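Local structure of bartonella effector protein (Bep) substrate of VirB T4SS (Bartonella clarridgeiae, 4YK2) at residues L59-S73 and V110-M124. The protein is an effector whose BID domain, the part described here, probably serves as the signal for its translocation through the VirB type IV secretion system. Residues are numbered along the deposited sequence; the frame is centred on the assembly and turned at random.
Sequences LSQIHENPSFTKIIS and VEAIHKYADAVENSM
I113 of helix 106-123 is a knob in the hole formed by L59, I62, T69 and S73 within the four-helix bundle of the BID domain, where the segments 59-64 and 69-73, joined by a turn, pack against helix 106-123. Helix 69-73 runs nearly antiparallel to 110-123 (168°), whereas 59-64 crosses it at -33°. The side chains of I62 and I113 meet at about a right angle, I62 CD1 lying 3.7 Å from I113 CG2. With I62 CG2 anti to the backbone N, that methyl points between A117 CB and the edge of the Y116 ring. Beyond it, Y116 OH lies near the plane of the H63 imidazole, at its edge, 3.4 Å from H63 CD2. At the turn between the two helices, the M124 methyl CE reaches the P66 ring at CD, 4.0 Å away, although M124 is poorly ordered; P66 CG also rests on V120 CG1. On the antiparallel side the H114 ring lies obliquely against T69 CG2 and S73. S73 OG bonds back to T69 O, on the opposite face of that carbonyl from S73 N. T69 OG1 donates to P66 O (2.8 Å) and sits only 3.1 Å from A117 CB.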
loop_
_atom_site.group_PDB
_atom_site.type_symbol
_atom_site.label_atom_id
_atom_site.label_comp_id
_atom_site.label_asym_id
_atom_site.label_seq_id
_atom_site.Cartn_x
_atom_site.Cartn_y
_atom_site.Cartn_z
ATOM N N LEU A 59 2.195 7.125 0.037
ATOM C CA LEU A 59 3.287 6.336 -0.546
ATOM C C LEU A 59 4.544 7.182 -0.755
ATOM O O LEU A 59 5.660 6.740 -0.471
ATOM C CB LEU A 59 2.846 5.712 -1.876
ATOM C CG LEU A 59 1.709 4.709 -1.666
ATOM C CD1 LEU A 59 1.048 4.277 -2.971
ATOM C CD2 LEU A 59 2.233 3.498 -0.882
ATOM N N SER A 60 4.364 8.406 -1.238
ATOM C CA SER A 60 5.508 9.284 -1.466
ATOM C C SER A 60 6.110 9.752 -0.135
ATOM O O SER A 60 7.325 9.977 -0.025
ATOM C CB SER A 60 5.094 10.475 -2.328
ATOM O OG SER A 60 4.959 10.083 -3.691
ATOM N N GLN A 61 5.255 9.882 0.874
ATOM C CA GLN A 61 5.685 10.247 2.222
ATOM C C GLN A 61 6.556 9.132 2.806
ATOM O O GLN A 61 7.610 9.376 3.405
ATOM C CB GLN A 61 4.457 10.493 3.115
ATOM C CG GLN A 61 4.773 10.774 4.595
ATOM C CD GLN A 61 3.502 11.047 5.399
ATOM O OE1 GLN A 61 2.423 11.168 4.832
ATOM N NE2 GLN A 61 3.627 11.129 6.717
ATOM N N ILE A 62 6.088 7.901 2.635
ATOM C CA ILE A 62 6.819 6.726 3.086
ATOM C C ILE A 62 8.106 6.607 2.288
ATOM O O ILE A 62 9.171 6.328 2.845
ATOM C CB ILE A 62 5.959 5.447 2.968
ATOM C CG1 ILE A 62 4.901 5.427 4.074
ATOM C CG2 ILE A 62 6.821 4.195 3.061
ATOM C CD1 ILE A 62 3.823 4.383 3.872
ATOM N N HIS A 63 8.021 6.836 0.986
ATOM C CA HIS A 63 9.216 6.757 0.149
ATOM C C HIS A 63 10.307 7.697 0.663
ATOM O O HIS A 63 11.484 7.337 0.722
ATOM C CB HIS A 63 8.889 7.090 -1.302
ATOM C CG HIS A 63 10.050 6.898 -2.232
ATOM N ND1 HIS A 63 10.963 7.897 -2.497
ATOM C CD2 HIS A 63 10.456 5.816 -2.935
ATOM C CE1 HIS A 63 11.874 7.442 -3.338
ATOM N NE2 HIS A 63 11.596 6.180 -3.617
ATOM N N GLU A 64 9.898 8.899 1.040
ATOM C CA GLU A 64 10.811 9.916 1.548
ATOM C C GLU A 64 11.315 9.579 2.948
ATOM O O GLU A 64 12.484 9.782 3.274
ATOM C CB GLU A 64 10.107 11.275 1.556
ATOM C CG GLU A 64 10.599 12.235 2.622
ATOM C CD GLU A 64 11.841 12.977 2.211
ATOM O OE1 GLU A 64 12.333 12.734 1.086
ATOM O OE2 GLU A 64 12.320 13.807 3.015
ATOM N N ASN A 65 10.418 9.075 3.783
ATOM C CA ASN A 65 10.787 8.689 5.129
ATOM C C ASN A 65 10.018 7.449 5.548
ATOM O O ASN A 65 8.907 7.558 6.051
ATOM C CB ASN A 65 10.528 9.833 6.113
ATOM C CG ASN A 65 11.091 9.538 7.492
ATOM O OD1 ASN A 65 11.669 8.471 7.720
ATOM N ND2 ASN A 65 10.940 10.483 8.416
ATOM N N PRO A 66 10.614 6.262 5.352
ATOM C CA PRO A 66 9.894 5.017 5.632
ATOM C C PRO A 66 9.545 4.816 7.099
ATOM O O PRO A 66 8.745 3.929 7.416
ATOM C CB PRO A 66 10.870 3.936 5.145
ATOM C CG PRO A 66 11.700 4.626 4.130
ATOM C CD PRO A 66 11.901 6.000 4.690
ATOM N N SER A 67 10.099 5.626 7.993
ATOM C CA SER A 67 9.693 5.523 9.395
ATOM C C SER A 67 8.220 5.938 9.610
ATOM O O SER A 67 7.647 5.658 10.665
ATOM C CB SER A 67 10.620 6.352 10.296
ATOM O OG SER A 67 10.417 7.743 10.132
ATOM N N PHE A 68 7.597 6.580 8.619
ATOM C CA PHE A 68 6.167 6.935 8.724
ATOM C C PHE A 68 5.228 5.737 8.490
ATOM O O PHE A 68 4.015 5.845 8.697
ATOM C CB PHE A 68 5.787 8.046 7.724
ATOM C CG PHE A 68 6.153 9.435 8.175
ATOM C CD1 PHE A 68 5.592 9.983 9.316
ATOM C CD2 PHE A 68 7.046 10.202 7.438
ATOM C CE1 PHE A 68 5.931 11.267 9.733
ATOM C CE2 PHE A 68 7.383 11.490 7.844
ATOM C CZ PHE A 68 6.821 12.021 8.992
ATOM N N THR A 69 5.786 4.608 8.058
ATOM C CA THR A 69 5.002 3.429 7.690
ATOM C C THR A 69 4.134 2.904 8.834
ATOM O O THR A 69 2.984 2.513 8.625
ATOM C CB THR A 69 5.922 2.290 7.189
ATOM O OG1 THR A 69 6.605 2.726 6.005
ATOM C CG2 THR A 69 5.116 1.034 6.863
ATOM N N LYS A 70 4.666 2.921 10.050
ATOM C CA LYS A 70 3.915 2.404 11.183
ATOM C C LYS A 70 2.627 3.213 11.426
ATOM O O LYS A 70 1.549 2.642 11.634
ATOM C CB LYS A 70 4.788 2.392 12.440
ATOM C CG LYS A 70 4.108 1.741 13.649
ATOM C CD LYS A 70 4.946 1.867 14.912
ATOM C CE LYS A 70 4.348 1.050 16.044
ATOM N NZ LYS A 70 5.313 0.870 17.167
ATOM N N ILE A 71 2.741 4.536 11.381
ATOM C CA ILE A 71 1.606 5.428 11.645
ATOM C C ILE A 71 0.533 5.296 10.565
ATOM O O ILE A 71 -0.655 5.136 10.848
ATOM C CB ILE A 71 2.083 6.893 11.757
ATOM C CG1 ILE A 71 2.772 7.115 13.105
ATOM C CG2 ILE A 71 0.908 7.859 11.605
ATOM C CD1 ILE A 71 3.617 8.385 13.164
ATOM N N ILE A 72 0.965 5.361 9.317
ATOM C CA ILE A 72 0.066 5.209 8.188
ATOM C C ILE A 72 -0.628 3.836 8.182
ATOM O O ILE A 72 -1.840 3.757 7.963
ATOM C CB ILE A 72 0.832 5.484 6.893
ATOM C CG1 ILE A 72 1.132 6.993 6.811
ATOM C CG2 ILE A 72 0.027 5.020 5.679
ATOM C CD1 ILE A 72 2.219 7.378 5.793
ATOM N N SER A 73 0.123 2.773 8.473
ATOM C CA SER A 73 -0.414 1.408 8.484
ATOM C C SER A 73 -1.456 1.186 9.560
ATOM O O SER A 73 -2.455 0.505 9.329
ATOM C CB SER A 73 0.719 0.386 8.682
ATOM O OG SER A 73 1.570 0.412 7.554
ATOM N N VAL A 110 -2.206 -3.396 3.608
ATOM C CA VAL A 110 -1.233 -3.053 4.648
ATOM C C VAL A 110 0.091 -3.833 4.462
ATOM O O VAL A 110 1.182 -3.265 4.568
ATOM C CB VAL A 110 -1.847 -3.294 6.049
ATOM C CG1 VAL A 110 -0.804 -3.164 7.150
ATOM C CG2 VAL A 110 -3.049 -2.330 6.281
ATOM N N GLU A 111 0.000 -5.127 4.171
ATOM C CA GLU A 111 1.213 -5.926 3.989
ATOM C C GLU A 111 2.030 -5.440 2.808
ATOM O O GLU A 111 3.256 -5.406 2.867
ATOM C CB GLU A 111 0.879 -7.404 3.798
ATOM C CG GLU A 111 0.381 -8.081 5.050
ATOM C CD GLU A 111 0.310 -9.590 4.904
ATOM O OE1 GLU A 111 1.136 -10.165 4.154
ATOM O OE2 GLU A 111 -0.576 -10.196 5.534
ATOM N N ALA A 112 1.356 -5.054 1.733
ATOM C CA ALA A 112 2.067 -4.609 0.542
ATOM C C ALA A 112 2.776 -3.285 0.808
ATOM O O ALA A 112 3.872 -3.048 0.307
ATOM C CB ALA A 112 1.119 -4.485 -0.627
ATOM N N ILE A 113 2.162 -2.435 1.624
ATOM C CA ILE A 113 2.781 -1.170 1.999
ATOM C C ILE A 113 4.007 -1.416 2.882
ATOM O O ILE A 113 5.030 -0.748 2.724
ATOM C CB ILE A 113 1.753 -0.240 2.683
ATOM C CG1 ILE A 113 0.743 0.264 1.650
ATOM C CG2 ILE A 113 2.447 0.943 3.367
ATOM C CD1 ILE A 113 -0.473 0.967 2.277
ATOM N N HIS A 114 3.925 -2.385 3.791
ATOM C CA HIS A 114 5.086 -2.741 4.615
ATOM C C HIS A 114 6.226 -3.288 3.743
ATOM O O HIS A 114 7.392 -2.946 3.956
ATOM C CB HIS A 114 4.719 -3.769 5.690
ATOM C CG HIS A 114 4.154 -3.170 6.943
ATOM N ND1 HIS A 114 4.928 -2.494 7.863
ATOM C CD2 HIS A 114 2.890 -3.162 7.438
ATOM C CE1 HIS A 114 4.164 -2.080 8.860
ATOM N NE2 HIS A 114 2.924 -2.478 8.630
ATOM N N LYS A 115 5.892 -4.125 2.764
ATOM C CA LYS A 115 6.907 -4.653 1.838
ATOM C C LYS A 115 7.542 -3.548 0.996
ATOM O O LYS A 115 8.755 -3.533 0.800
ATOM C CB LYS A 115 6.306 -5.716 0.925
ATOM C CG LYS A 115 6.008 -7.025 1.634
ATOM C CD LYS A 115 5.510 -8.077 0.665
ATOM C CE LYS A 115 5.091 -9.337 1.420
ATOM N NZ LYS A 115 4.219 -10.219 0.598
ATOM N N TYR A 116 6.716 -2.628 0.503
ATOM C CA TYR A 116 7.193 -1.459 -0.224
ATOM C C TYR A 116 8.172 -0.653 0.631
ATOM O O TYR A 116 9.284 -0.334 0.195
ATOM C CB TYR A 116 5.995 -0.595 -0.657
ATOM C CG TYR A 116 6.365 0.746 -1.243
ATOM C CD1 TYR A 116 6.730 0.868 -2.579
ATOM C CD2 TYR A 116 6.324 1.897 -0.465
ATOM C CE1 TYR A 116 7.062 2.089 -3.111
ATOM C CE2 TYR A 116 6.654 3.123 -0.988
ATOM C CZ TYR A 116 7.017 3.214 -2.315
ATOM O OH TYR A 116 7.339 4.440 -2.836
ATOM N N ALA A 117 7.768 -0.351 1.861
ATOM C CA ALA A 117 8.617 0.395 2.793
ATOM C C ALA A 117 9.938 -0.311 3.080
ATOM O O ALA A 117 10.978 0.334 3.154
ATOM C CB ALA A 117 7.882 0.641 4.087
ATOM N N ASP A 118 9.889 -1.627 3.273
ATOM C CA ASP A 118 11.093 -2.417 3.513
ATOM C C ASP A 118 12.035 -2.359 2.322
ATOM O O ASP A 118 13.251 -2.271 2.489
ATOM C CB ASP A 118 10.748 -3.882 3.803
ATOM C CG ASP A 118 10.154 -4.088 5.188
ATOM O OD1 ASP A 118 10.168 -3.139 5.996
ATOM O OD2 ASP A 118 9.684 -5.212 5.468
ATOM N N ALA A 119 11.470 -2.423 1.118
ATOM C CA ALA A 119 12.276 -2.418 -0.097
ATOM C C ALA A 119 12.917 -1.051 -0.289
ATOM O O ALA A 119 14.082 -0.955 -0.669
ATOM C CB ALA A 119 11.436 -2.792 -1.303
ATOM N N VAL A 120 12.160 0.005 -0.014
ATOM C CA VAL A 120 12.693 1.359 -0.084
ATOM C C VAL A 120 13.797 1.540 0.959
ATOM O O VAL A 120 14.876 2.054 0.660
ATOM C CB VAL A 120 11.585 2.412 0.110
ATOM C CG1 VAL A 120 12.194 3.807 0.203
ATOM C CG2 VAL A 120 10.565 2.343 -1.027
ATOM N N GLU A 121 13.512 1.118 2.185
ATOM C CA GLU A 121 14.462 1.222 3.287
ATOM C C GLU A 121 15.754 0.469 2.979
ATOM O O GLU A 121 16.842 0.903 3.353
ATOM C CB GLU A 121 13.838 0.681 4.577
ATOM C CG GLU A 121 14.716 0.794 5.803
ATOM C CD GLU A 121 14.452 2.057 6.591
ATOM O OE1 GLU A 121 15.352 2.920 6.662
ATOM O OE2 GLU A 121 13.343 2.181 7.149
ATOM N N ASN A 122 15.632 -0.657 2.287
ATOM C CA ASN A 122 16.803 -1.460 1.964
ATOM C C ASN A 122 17.618 -0.823 0.845
ATOM O O ASN A 122 18.845 -0.912 0.838
ATOM C CB ASN A 122 16.400 -2.884 1.568
ATOM C CG ASN A 122 17.567 -3.678 0.991
ATOM O OD1 ASN A 122 18.393 -4.219 1.731
ATOM N ND2 ASN A 122 17.646 -3.736 -0.336
ATOM N N SER A 123 16.940 -0.183 -0.100
ATOM C CA SER A 123 17.619 0.421 -1.239
ATOM C C SER A 123 18.467 1.611 -0.806
ATOM O O SER A 123 19.433 1.964 -1.478
ATOM C CB SER A 123 16.614 0.863 -2.297
ATOM O OG SER A 123 15.841 1.955 -1.827
ATOM N N MET A 124 18.098 2.225 0.316
ATOM C CA MET A 124 18.828 3.378 0.841
ATOM C C MET A 124 20.218 2.975 1.342
ATOM O O MET A 124 21.071 3.833 1.571
ATOM C CB MET A 124 18.032 4.059 1.968
ATOM C CG MET A 124 16.818 4.862 1.493
ATOM S SD MET A 124 15.784 5.535 2.827
ATOM C CE MET A 124 14.664 6.568 1.879
#